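Local coordinates for ParM protein (Staphylococcus aureus, PDB 3JS6) that probably forms dynamic actin-like filaments that help segregate plasmid DNA in the staphylococcal cell, at residues Gln130-Arg141 against Ile152-Val160; Met7-Gly18 against Phe92-Leu103. All coordinates share one frame; numbering follows the deposited sequence.

Contact 1. Residues Gln130-Arg141 against Ile152-Val160; sequences QAKFEKLLNKSR and INVKGVKIV
Ile159 and Val157 turn their side chains up from the strand under the last turns of helix 130-137, whose direction makes 147° with that of strand 152-160, roughly antiparallel. The end methyl of Ile159, CD1, meets Glu134 CB at 3.9 Å and approaches the Phe133 ring obliquely, while Leu137 CD1 lies 3.9 Å from Val157 CG1, these two side chains crossing at about a right angle. Asn138, where the chain leaves the helix in an inverse gamma turn, slides past Val157. Its CB rides 3.8 Å from Val157 CG2, CG keeps to the same methyl, and ND2 passes it at 3.7 Å on the way to a weak bond with Glu134 OE1 (3.4 Å). The other branch, OD1, accepts a hydrogen bond from a water at 2.8 Å; the same water donates to Val154 O, its oxygen 3.1 Å from that atom. Val154 holds CG1 anti to its backbone N (chi1 177°), which brings CG2 up against the carbonyl oxygens of Leu137 and Lys139. Beyond this, Arg141 and Ile152 form an antiparallel hydrogen-bonded pair, Ile152 N giving to Arg141 O at 2.8 Å. The Arg141 guanidinium turns back, its edge near Val154 CG2, toward Glu97 of helix 90-104, its salt-bridge partner. Where helix packing gives way to strand pairing, the Asn138 amide lies along a methyl while water links its oxygen to a carbonyl, so solvent partly satisfies the polar groups.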
loop_
_atom_site.group_PDB
_atom_site.type_symbol
_atom_site.label_atom_id
_atom_site.label_comp_id
_atom_site.label_asym_id
_atom_site.label_seq_id
_atom_site.Cartn_x
_atom_site.Cartn_y
_atom_site.Cartn_z
ATOM N N GLN A 130 8.741 -14.743 -2.686
ATOM C CA GLN A 130 7.398 -15.086 -2.258
ATOM C C GLN A 130 7.448 -16.149 -1.164
ATOM O O GLN A 130 6.676 -16.092 -0.204
ATOM C CB GLN A 130 6.543 -15.577 -3.434
ATOM C CG GLN A 130 5.111 -15.909 -3.013
ATOM C CD GLN A 130 4.173 -16.197 -4.178
ATOM O OE1 GLN A 130 2.968 -16.391 -3.984
ATOM N NE2 GLN A 130 4.713 -16.228 -5.384
ATOM N N ALA A 131 8.361 -17.111 -1.286
ATOM C CA ALA A 131 8.485 -18.154 -0.265
ATOM C C ALA A 131 8.907 -17.568 1.080
ATOM O O ALA A 131 8.361 -17.926 2.117
ATOM C CB ALA A 131 9.493 -19.205 -0.701
ATOM N N LYS A 132 9.891 -16.678 1.075
ATOM C CA LYS A 132 10.337 -16.072 2.321
ATOM C C LYS A 132 9.310 -15.105 2.914
ATOM O O LYS A 132 9.225 -14.976 4.124
ATOM C CB LYS A 132 11.668 -15.345 2.105
ATOM C CG LYS A 132 12.835 -16.312 1.891
ATOM C CD LYS A 132 14.181 -15.597 1.720
ATOM C CE LYS A 132 14.191 -14.698 0.499
ATOM N NZ LYS A 132 15.538 -14.088 0.291
ATOM N N PHE A 133 8.536 -14.422 2.074
ATOM C CA PHE A 133 7.538 -13.473 2.594
ATOM C C PHE A 133 6.420 -14.290 3.237
ATOM O O PHE A 133 5.975 -13.990 4.343
ATOM C CB PHE A 133 6.985 -12.630 1.454
ATOM C CG PHE A 133 6.104 -11.483 1.890
ATOM C CD1 PHE A 133 5.279 -10.855 0.958
ATOM C CD2 PHE A 133 6.157 -10.981 3.182
ATOM C CE1 PHE A 133 4.518 -9.739 1.298
ATOM C CE2 PHE A 133 5.408 -9.867 3.539
ATOM C CZ PHE A 133 4.587 -9.244 2.596
ATOM N N GLU A 134 5.965 -15.332 2.543
ATOM C CA GLU A 134 4.908 -16.162 3.089
ATOM C C GLU A 134 5.389 -16.809 4.383
ATOM O O GLU A 134 4.593 -17.059 5.289
ATOM C CB GLU A 134 4.446 -17.208 2.052
ATOM C CG GLU A 134 4.837 -18.652 2.333
ATOM C CD GLU A 134 4.098 -19.277 3.517
ATOM O OE1 GLU A 134 2.840 -19.282 3.522
ATOM O OE2 GLU A 134 4.788 -19.776 4.435
ATOM N N LYS A 135 6.688 -17.086 4.490
ATOM C CA LYS A 135 7.200 -17.678 5.727
ATOM C C LYS A 135 7.190 -16.655 6.882
ATOM O O LYS A 135 7.025 -17.004 8.050
ATOM C CB LYS A 135 8.622 -18.207 5.527
ATOM C CG LYS A 135 8.688 -19.678 5.180
ATOM C CD LYS A 135 10.135 -20.171 5.130
ATOM C CE LYS A 135 10.865 -19.865 6.444
ATOM N NZ LYS A 135 12.304 -20.286 6.442
ATOM N N LEU A 136 7.378 -15.386 6.560
ATOM C CA LEU A 136 7.344 -14.377 7.599
ATOM C C LEU A 136 5.897 -14.261 8.111
ATOM O O LEU A 136 5.656 -14.170 9.305
ATOM C CB LEU A 136 7.781 -13.020 7.035
ATOM C CG LEU A 136 9.251 -12.748 6.702
ATOM C CD1 LEU A 136 9.376 -11.381 6.001
ATOM C CD2 LEU A 136 10.085 -12.765 7.989
ATOM N N LEU A 137 4.948 -14.289 7.184
ATOM C CA LEU A 137 3.528 -14.117 7.493
ATOM C C LEU A 137 2.829 -15.296 8.148
ATOM O O LEU A 137 2.071 -15.140 9.112
ATOM C CB LEU A 137 2.785 -13.771 6.205
ATOM C CG LEU A 137 3.269 -12.492 5.524
ATOM C CD1 LEU A 137 2.571 -12.340 4.151
ATOM C CD2 LEU A 137 2.984 -11.291 6.430
ATOM N N ASN A 138 3.096 -16.483 7.626
ATOM C CA ASN A 138 2.439 -17.673 8.126
ATOM C C ASN A 138 3.027 -18.308 9.369
ATOM O O ASN A 138 3.744 -19.305 9.275
ATOM C CB ASN A 138 2.363 -18.719 7.026
ATOM C CG ASN A 138 1.142 -19.573 7.150
ATOM O OD1 ASN A 138 0.696 -19.854 8.258
ATOM N ND2 ASN A 138 0.581 -19.991 6.019
ATOM N N LYS A 139 2.699 -17.736 10.531
ATOM C CA LYS A 139 3.152 -18.256 11.813
ATOM C C LYS A 139 2.379 -17.633 12.961
ATOM O O LYS A 139 1.782 -16.567 12.821
ATOM C CB LYS A 139 4.653 -18.007 12.021
ATOM C CG LYS A 139 5.056 -16.559 12.174
ATOM C CD LYS A 139 6.572 -16.439 12.295
ATOM C CE LYS A 139 7.022 -14.984 12.190
ATOM N NZ LYS A 139 8.494 -14.864 12.226
ATOM N N SER A 140 2.381 -18.319 14.093
ATOM C CA SER A 140 1.702 -17.834 15.275
ATOM C C SER A 140 2.651 -16.930 16.013
ATOM O O SER A 140 3.857 -17.049 15.855
ATOM C CB SER A 140 1.324 -19.001 16.199
ATOM O OG SER A 140 0.157 -19.645 15.726
ATOM N N ARG A 141 2.104 -16.013 16.808
ATOM C CA ARG A 141 2.988 -15.164 17.592
ATOM C C ARG A 141 2.259 -14.442 18.699
ATOM O O ARG A 141 1.069 -14.192 18.606
ATOM C CB ARG A 141 3.686 -14.148 16.696
ATOM C CG ARG A 141 2.790 -13.123 16.018
ATOM C CD ARG A 141 2.463 -13.598 14.604
ATOM N NE ARG A 141 3.486 -13.109 13.668
ATOM C CZ ARG A 141 3.389 -13.083 12.334
ATOM N NH1 ARG A 141 2.281 -13.524 11.743
ATOM N NH2 ARG A 141 4.402 -12.619 11.597
ATOM N N ILE A 152 -1.746 -14.433 18.333
ATOM C CA ILE A 152 -2.163 -14.409 16.938
ATOM C C ILE A 152 -1.832 -15.675 16.173
ATOM O O ILE A 152 -0.655 -16.023 16.012
ATOM C CB ILE A 152 -1.509 -13.218 16.202
ATOM C CG1 ILE A 152 -1.993 -11.912 16.840
ATOM C CG2 ILE A 152 -1.840 -13.265 14.706
ATOM C CD1 ILE A 152 -0.895 -10.932 17.138
ATOM N N ASN A 153 -2.851 -16.357 15.688
ATOM C CA ASN A 153 -2.671 -17.567 14.892
ATOM C C ASN A 153 -3.022 -17.282 13.435
ATOM O O ASN A 153 -4.061 -16.693 13.154
ATOM C CB ASN A 153 -3.502 -18.716 15.467
ATOM C CG ASN A 153 -3.119 -19.054 16.894
ATOM O OD1 ASN A 153 -3.954 -19.011 17.798
ATOM N ND2 ASN A 153 -1.856 -19.412 17.098
ATOM N N VAL A 154 -2.176 -17.683 12.509
ATOM C CA VAL A 154 -2.456 -17.445 11.103
ATOM C C VAL A 154 -2.928 -18.757 10.476
ATOM O O VAL A 154 -2.188 -19.747 10.439
ATOM C CB VAL A 154 -1.212 -16.923 10.369
ATOM C CG1 VAL A 154 -1.520 -16.755 8.889
ATOM C CG2 VAL A 154 -0.803 -15.552 10.962
ATOM N N LYS A 155 -4.149 -18.746 9.974
ATOM C CA LYS A 155 -4.767 -19.938 9.388
ATOM C C LYS A 155 -4.566 -20.048 7.896
ATOM O O LYS A 155 -4.869 -21.087 7.300
ATOM C CB LYS A 155 -6.261 -19.923 9.685
ATOM C CG LYS A 155 -6.572 -19.835 11.157
ATOM C CD LYS A 155 -5.852 -20.923 11.928
ATOM C CE LYS A 155 -6.195 -20.855 13.406
ATOM N NZ LYS A 155 -5.549 -21.972 14.172
ATOM N N GLY A 156 -4.077 -18.965 7.292
ATOM C CA GLY A 156 -3.848 -18.974 5.859
ATOM C C GLY A 156 -3.264 -17.651 5.386
ATOM O O GLY A 156 -3.440 -16.607 6.053
ATOM N N VAL A 157 -2.577 -17.695 4.247
ATOM C CA VAL A 157 -1.946 -16.505 3.652
ATOM C C VAL A 157 -2.192 -16.482 2.150
ATOM O O VAL A 157 -2.074 -17.499 1.477
ATOM C CB VAL A 157 -0.415 -16.489 3.897
ATOM C CG1 VAL A 157 0.221 -15.280 3.197
ATOM C CG2 VAL A 157 -0.136 -16.431 5.401
ATOM N N LYS A 158 -2.554 -15.324 1.624
ATOM C CA LYS A 158 -2.786 -15.219 0.195
ATOM C C LYS A 158 -2.039 -14.001 -0.302
ATOM O O LYS A 158 -2.287 -12.893 0.166
ATOM C CB LYS A 158 -4.274 -15.082 -0.085
ATOM C CG LYS A 158 -4.638 -14.913 -1.572
ATOM C CD LYS A 158 -4.139 -16.059 -2.459
ATOM C CE LYS A 158 -4.754 -15.970 -3.855
ATOM N NZ LYS A 158 -4.190 -16.975 -4.776
ATOM N N ILE A 159 -1.117 -14.219 -1.237
ATOM C CA ILE A 159 -0.317 -13.134 -1.789
ATOM C C ILE A 159 -0.504 -12.954 -3.298
ATOM O O ILE A 159 -0.400 -13.916 -4.056
ATOM C CB ILE A 159 1.178 -13.394 -1.566
ATOM C CG1 ILE A 159 1.488 -13.520 -0.073
ATOM C CG2 ILE A 159 1.973 -12.285 -2.211
ATOM C CD1 ILE A 159 2.766 -14.235 0.198
ATOM N N VAL A 160 -0.783 -11.735 -3.747
ATOM C CA VAL A 160 -0.890 -11.526 -5.185
ATOM C C VAL A 160 0.017 -10.381 -5.624
ATOM O O VAL A 160 0.687 -9.760 -4.790
ATOM C CB VAL A 160 -2.341 -11.206 -5.616
ATOM C CG1 VAL A 160 -3.243 -12.383 -5.270
ATOM C CG2 VAL A 160 -2.822 -9.924 -4.967
HETATM O O HOH W 1 0.730 -20.577 10.916
HETATM O O HOH W 2 -0.511 -19.886 13.342
#

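Contact 2. Residues Met7-Gly18 against Phe92-Leu103; sequences MALDFGNGFVKG and FKDLVECSIGLL
The hairpin 7-18, whose turn probably corresponds to the phosphate-1 loop of actin-like ATPases, rests Met7, Leu9, Phe11 and Val16 on one side of helix 92-103. Phe11 lies nearest the turn. The edge of the Phe92 ring is directed at its face in a T-shaped pair, centroids 5.5 Å apart and planes at 68°, with Phe92 CE2 also 3.9 Å from Phe11 CB. Val96 CG2 stands over a face of Phe11, 4.2 Å from the ring centroid, in a CH-pi contact. Next door, Val16 and Leu95 meet tip to tip, Val16 CG2 against Leu95 CD2 at 3.6 Å.

In the N-terminal actin-fold domain, antiparallel strands 4-11 and 15-20 pair side by side, helix 90-104 covers this face of their sheet, and helix 325-342 touches Ala8 and Lys17 on the other. The hydroxyl of Ser99, set against Phe11 CE2 and Val16 CG1, is satisfied within its own helix. It donates to Leu95 O at 2.9 Å from 40° above the carbonyl plane, while Ser99 N reaches that oxygen from the opposite face. At the far end Leu103 spreads its branches: CD1 lies 3.7 Å from Met7 CB and also packs on Leu9 CD2, and CD2 comes down on the bare backbone of Gly18. Met7, modelled as selenomethionine, runs out extended (chi2 -176°) past Leu103 until its CE is 3.3 Å from Ile100 O, with SE beside Ile100 CG2.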
loop_
_atom_site.group_PDB
_atom_site.type_symbol
_atom_site.label_atom_id
_atom_site.label_comp_id
_atom_site.label_asym_id
_atom_site.label_seq_id
_atom_site.Cartn_x
_atom_site.Cartn_y
_atom_site.Cartn_z
HETATM N N MSE A 7 -7.140 -10.073 7.757
HETATM C CA MSE A 7 -6.204 -8.948 7.834
HETATM C C MSE A 7 -5.711 -8.680 6.422
HETATM O O MSE A 7 -5.219 -9.600 5.763
HETATM C CB MSE A 7 -4.975 -9.264 8.671
HETATM C CG MSE A 7 -5.165 -9.332 10.188
HETATM SE SE MSE A 7 -3.393 -9.637 11.040
HETATM C CE MSE A 7 -3.874 -9.387 12.872
ATOM N N ALA A 8 -5.832 -7.428 5.968
ATOM C CA ALA A 8 -5.361 -7.046 4.651
ATOM C C ALA A 8 -4.234 -6.054 4.926
ATOM O O ALA A 8 -4.412 -5.103 5.681
ATOM C CB ALA A 8 -6.451 -6.393 3.856
ATOM N N LEU A 9 -3.081 -6.303 4.317
ATOM C CA LEU A 9 -1.888 -5.478 4.534
ATOM C C LEU A 9 -1.231 -5.117 3.228
ATOM O O LEU A 9 -1.211 -5.918 2.302
ATOM C CB LEU A 9 -0.880 -6.237 5.388
ATOM C CG LEU A 9 -1.206 -6.323 6.881
ATOM C CD1 LEU A 9 -0.308 -7.378 7.575
ATOM C CD2 LEU A 9 -0.993 -4.921 7.508
ATOM N N ASP A 10 -0.676 -3.913 3.169
ATOM C CA ASP A 10 -0.015 -3.439 1.951
ATOM C C ASP A 10 1.269 -2.759 2.394
ATOM O O ASP A 10 1.222 -1.632 2.905
ATOM C CB ASP A 10 -0.932 -2.425 1.275
ATOM C CG ASP A 10 -0.347 -1.856 -0.029
ATOM O OD1 ASP A 10 0.766 -2.254 -0.441
ATOM O OD2 ASP A 10 -1.030 -1.016 -0.650
ATOM N N PHE A 11 2.398 -3.441 2.233
ATOM C CA PHE A 11 3.685 -2.886 2.638
ATOM C C PHE A 11 4.303 -2.165 1.447
ATOM O O PHE A 11 5.175 -2.689 0.770
ATOM C CB PHE A 11 4.610 -3.998 3.129
ATOM C CG PHE A 11 4.081 -4.725 4.334
ATOM C CD1 PHE A 11 3.339 -5.899 4.193
ATOM C CD2 PHE A 11 4.289 -4.208 5.609
ATOM C CE1 PHE A 11 2.807 -6.552 5.318
ATOM C CE2 PHE A 11 3.758 -4.854 6.746
ATOM C CZ PHE A 11 3.016 -6.027 6.591
ATOM N N GLY A 12 3.838 -0.951 1.203
ATOM C CA GLY A 12 4.313 -0.208 0.057
ATOM C C GLY A 12 5.491 0.720 0.224
ATOM O O GLY A 12 6.204 0.725 1.241
ATOM N N ASN A 13 5.686 1.490 -0.843
ATOM C CA ASN A 13 6.725 2.497 -0.961
ATOM C C ASN A 13 7.213 2.987 0.395
ATOM O O ASN A 13 8.095 2.385 1.012
ATOM C CB ASN A 13 6.167 3.676 -1.772
ATOM C CG ASN A 13 4.640 3.796 -1.662
ATOM O OD1 ASN A 13 4.069 3.707 -0.564
ATOM N ND2 ASN A 13 3.977 4.003 -2.803
ATOM N N GLY A 14 6.628 4.088 0.847
ATOM C CA GLY A 14 6.999 4.660 2.123
ATOM C C GLY A 14 5.921 4.548 3.185
ATOM O O GLY A 14 6.097 5.068 4.282
ATOM N N PHE A 15 4.819 3.861 2.880
ATOM C CA PHE A 15 3.724 3.722 3.844
ATOM C C PHE A 15 3.186 2.296 3.923
ATOM O O PHE A 15 3.152 1.585 2.923
ATOM C CB PHE A 15 2.552 4.617 3.452
ATOM C CG PHE A 15 2.823 6.078 3.592
ATOM C CD1 PHE A 15 2.598 6.723 4.801
ATOM C CD2 PHE A 15 3.300 6.813 2.514
ATOM C CE1 PHE A 15 2.844 8.084 4.939
ATOM C CE2 PHE A 15 3.552 8.174 2.640
ATOM C CZ PHE A 15 3.323 8.813 3.857
ATOM N N VAL A 16 2.747 1.900 5.112
ATOM C CA VAL A 16 2.150 0.578 5.299
ATOM C C VAL A 16 0.666 0.841 5.512
ATOM O O VAL A 16 0.304 1.690 6.335
ATOM C CB VAL A 16 2.708 -0.129 6.551
ATOM C CG1 VAL A 16 1.922 -1.401 6.821
ATOM C CG2 VAL A 16 4.177 -0.460 6.348
ATOM N N LYS A 17 -0.188 0.149 4.768
ATOM C CA LYS A 17 -1.634 0.319 4.917
ATOM C C LYS A 17 -2.159 -1.001 5.500
ATOM O O LYS A 17 -1.698 -2.067 5.115
ATOM C CB LYS A 17 -2.314 0.557 3.555
ATOM C CG LYS A 17 -2.252 2.011 3.035
ATOM C CD LYS A 17 -0.876 2.407 2.566
ATOM C CE LYS A 17 -0.380 1.531 1.429
ATOM N NZ LYS A 17 0.911 2.074 0.869
ATOM N N GLY A 18 -3.119 -0.907 6.410
ATOM C CA GLY A 18 -3.693 -2.088 7.014
ATOM C C GLY A 18 -5.194 -1.966 7.217
ATOM O O GLY A 18 -5.725 -0.879 7.427
ATOM N N PHE A 92 12.402 -4.730 8.217
ATOM C CA PHE A 92 11.141 -5.106 7.602
ATOM C C PHE A 92 10.432 -6.178 8.400
ATOM O O PHE A 92 9.206 -6.125 8.562
ATOM C CB PHE A 92 11.367 -5.582 6.161
ATOM C CG PHE A 92 10.095 -5.964 5.446
ATOM C CD1 PHE A 92 9.733 -7.299 5.305
ATOM C CD2 PHE A 92 9.264 -4.988 4.919
ATOM C CE1 PHE A 92 8.562 -7.656 4.642
ATOM C CE2 PHE A 92 8.088 -5.341 4.252
ATOM C CZ PHE A 92 7.743 -6.681 4.117
ATOM N N LYS A 93 11.179 -7.160 8.889
ATOM C CA LYS A 93 10.542 -8.200 9.682
ATOM C C LYS A 93 9.848 -7.606 10.900
ATOM O O LYS A 93 8.757 -8.040 11.252
ATOM C CB LYS A 93 11.558 -9.261 10.107
ATOM C CG LYS A 93 12.017 -10.101 8.921
ATOM C CD LYS A 93 12.866 -11.293 9.324
ATOM C CE LYS A 93 14.289 -10.914 9.632
ATOM N NZ LYS A 93 15.087 -12.153 9.829
ATOM N N ASP A 94 10.467 -6.610 11.539
ATOM C CA ASP A 94 9.861 -5.984 12.714
ATOM C C ASP A 94 8.613 -5.191 12.298
ATOM O O ASP A 94 7.599 -5.191 13.004
ATOM C CB ASP A 94 10.861 -5.050 13.418
ATOM C CG ASP A 94 11.982 -5.812 14.152
ATOM O OD1 ASP A 94 13.001 -5.181 14.511
ATOM O OD2 ASP A 94 11.848 -7.034 14.390
ATOM N N LEU A 95 8.700 -4.509 11.159
ATOM C CA LEU A 95 7.587 -3.743 10.625
ATOM C C LEU A 95 6.373 -4.686 10.424
ATOM O O LEU A 95 5.236 -4.348 10.766
ATOM C CB LEU A 95 7.963 -3.131 9.283
ATOM C CG LEU A 95 6.840 -2.377 8.536
ATOM C CD1 LEU A 95 6.479 -1.081 9.296
ATOM C CD2 LEU A 95 7.308 -2.035 7.117
ATOM N N VAL A 96 6.622 -5.859 9.858
ATOM C CA VAL A 96 5.536 -6.820 9.630
ATOM C C VAL A 96 4.872 -7.206 10.965
ATOM O O VAL A 96 3.638 -7.200 11.076
ATOM C CB VAL A 96 6.060 -8.081 8.899
ATOM C CG1 VAL A 96 4.965 -9.167 8.861
ATOM C CG2 VAL A 96 6.462 -7.719 7.478
ATOM N N GLU A 97 5.674 -7.538 11.981
ATOM C CA GLU A 97 5.103 -7.890 13.287
ATOM C C GLU A 97 4.271 -6.739 13.905
ATOM O O GLU A 97 3.187 -6.983 14.439
ATOM C CB GLU A 97 6.192 -8.294 14.298
ATOM C CG GLU A 97 6.985 -9.544 13.929
ATOM C CD GLU A 97 6.101 -10.745 13.721
ATOM O OE1 GLU A 97 5.269 -11.012 14.605
ATOM O OE2 GLU A 97 6.235 -11.413 12.674
ATOM N N CYS A 98 4.778 -5.500 13.873
ATOM C CA CYS A 98 4.011 -4.365 14.434
ATOM C C CYS A 98 2.704 -4.088 13.669
ATOM O O CYS A 98 1.705 -3.676 14.261
ATOM C CB CYS A 98 4.864 -3.087 14.448
ATOM S SG CYS A 98 6.304 -3.252 15.529
ATOM N N SER A 99 2.738 -4.286 12.356
ATOM C CA SER A 99 1.579 -4.063 11.492
ATOM C C SER A 99 0.534 -5.134 11.819
ATOM O O SER A 99 -0.658 -4.858 11.967
ATOM C CB SER A 99 2.003 -4.154 10.019
ATOM O OG SER A 99 2.887 -3.091 9.693
ATOM N N ILE A 100 0.987 -6.366 11.946
ATOM C CA ILE A 100 0.062 -7.430 12.302
ATOM C C ILE A 100 -0.480 -7.124 13.699
ATOM O O ILE A 100 -1.682 -7.234 13.955
ATOM C CB ILE A 100 0.773 -8.801 12.271
ATOM C CG1 ILE A 100 0.963 -9.220 10.800
ATOM C CG2 ILE A 100 -0.028 -9.823 13.087
ATOM C CD1 ILE A 100 1.773 -10.493 10.592
ATOM N N GLY A 101 0.403 -6.700 14.600
ATOM C CA GLY A 101 -0.024 -6.382 15.951
ATOM C C GLY A 101 -1.071 -5.278 16.037
ATOM O O GLY A 101 -2.011 -5.367 16.841
ATOM N N LEU A 102 -0.922 -4.234 15.221
ATOM C CA LEU A 102 -1.875 -3.117 15.227
ATOM C C LEU A 102 -3.257 -3.607 14.814
ATOM O O LEU A 102 -4.265 -3.164 15.353
ATOM C CB LEU A 102 -1.463 -2.004 14.254
ATOM C CG LEU A 102 -0.733 -0.750 14.738
ATOM C CD1 LEU A 102 -0.707 0.252 13.561
ATOM C CD2 LEU A 102 -1.429 -0.123 15.972
ATOM N N LEU A 103 -3.302 -4.490 13.824
ATOM C CA LEU A 103 -4.584 -5.018 13.400
ATOM C C LEU A 103 -5.152 -5.939 14.490
ATOM O O LEU A 103 -6.357 -5.883 14.778
ATOM C CB LEU A 103 -4.470 -5.752 12.065
ATOM C CG LEU A 103 -4.058 -4.890 10.844
ATOM C CD1 LEU A 103 -4.135 -5.735 9.564
ATOM C CD2 LEU A 103 -4.971 -3.658 10.702
#

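Contact 1 and contact 2 have centres about 13 Å apart and share one sheet, in which strand 111-120 lies between strand 4-11 and strand 148-161. Their two helices also meet directly on that sheet: Leu136 CD2 of helix 128-137 comes to 3.4 Å from Lys93 CD of helix 90-104, and Leu137 touches Val96. Phe133 reaches Phe11 on the hairpin. The salt bridge from Arg141 NH2 to Glu97 OE2 ties the polar end of contact 1 to the back of the helix in contact 2. The touching residues of contact 2 are all buried, and its hairpin probably faces the nucleotide phosphates; the structure is the apo form. The centre of contact 1 lies about 17 Å from the centre of the chain, against about 9 Å for contact 2.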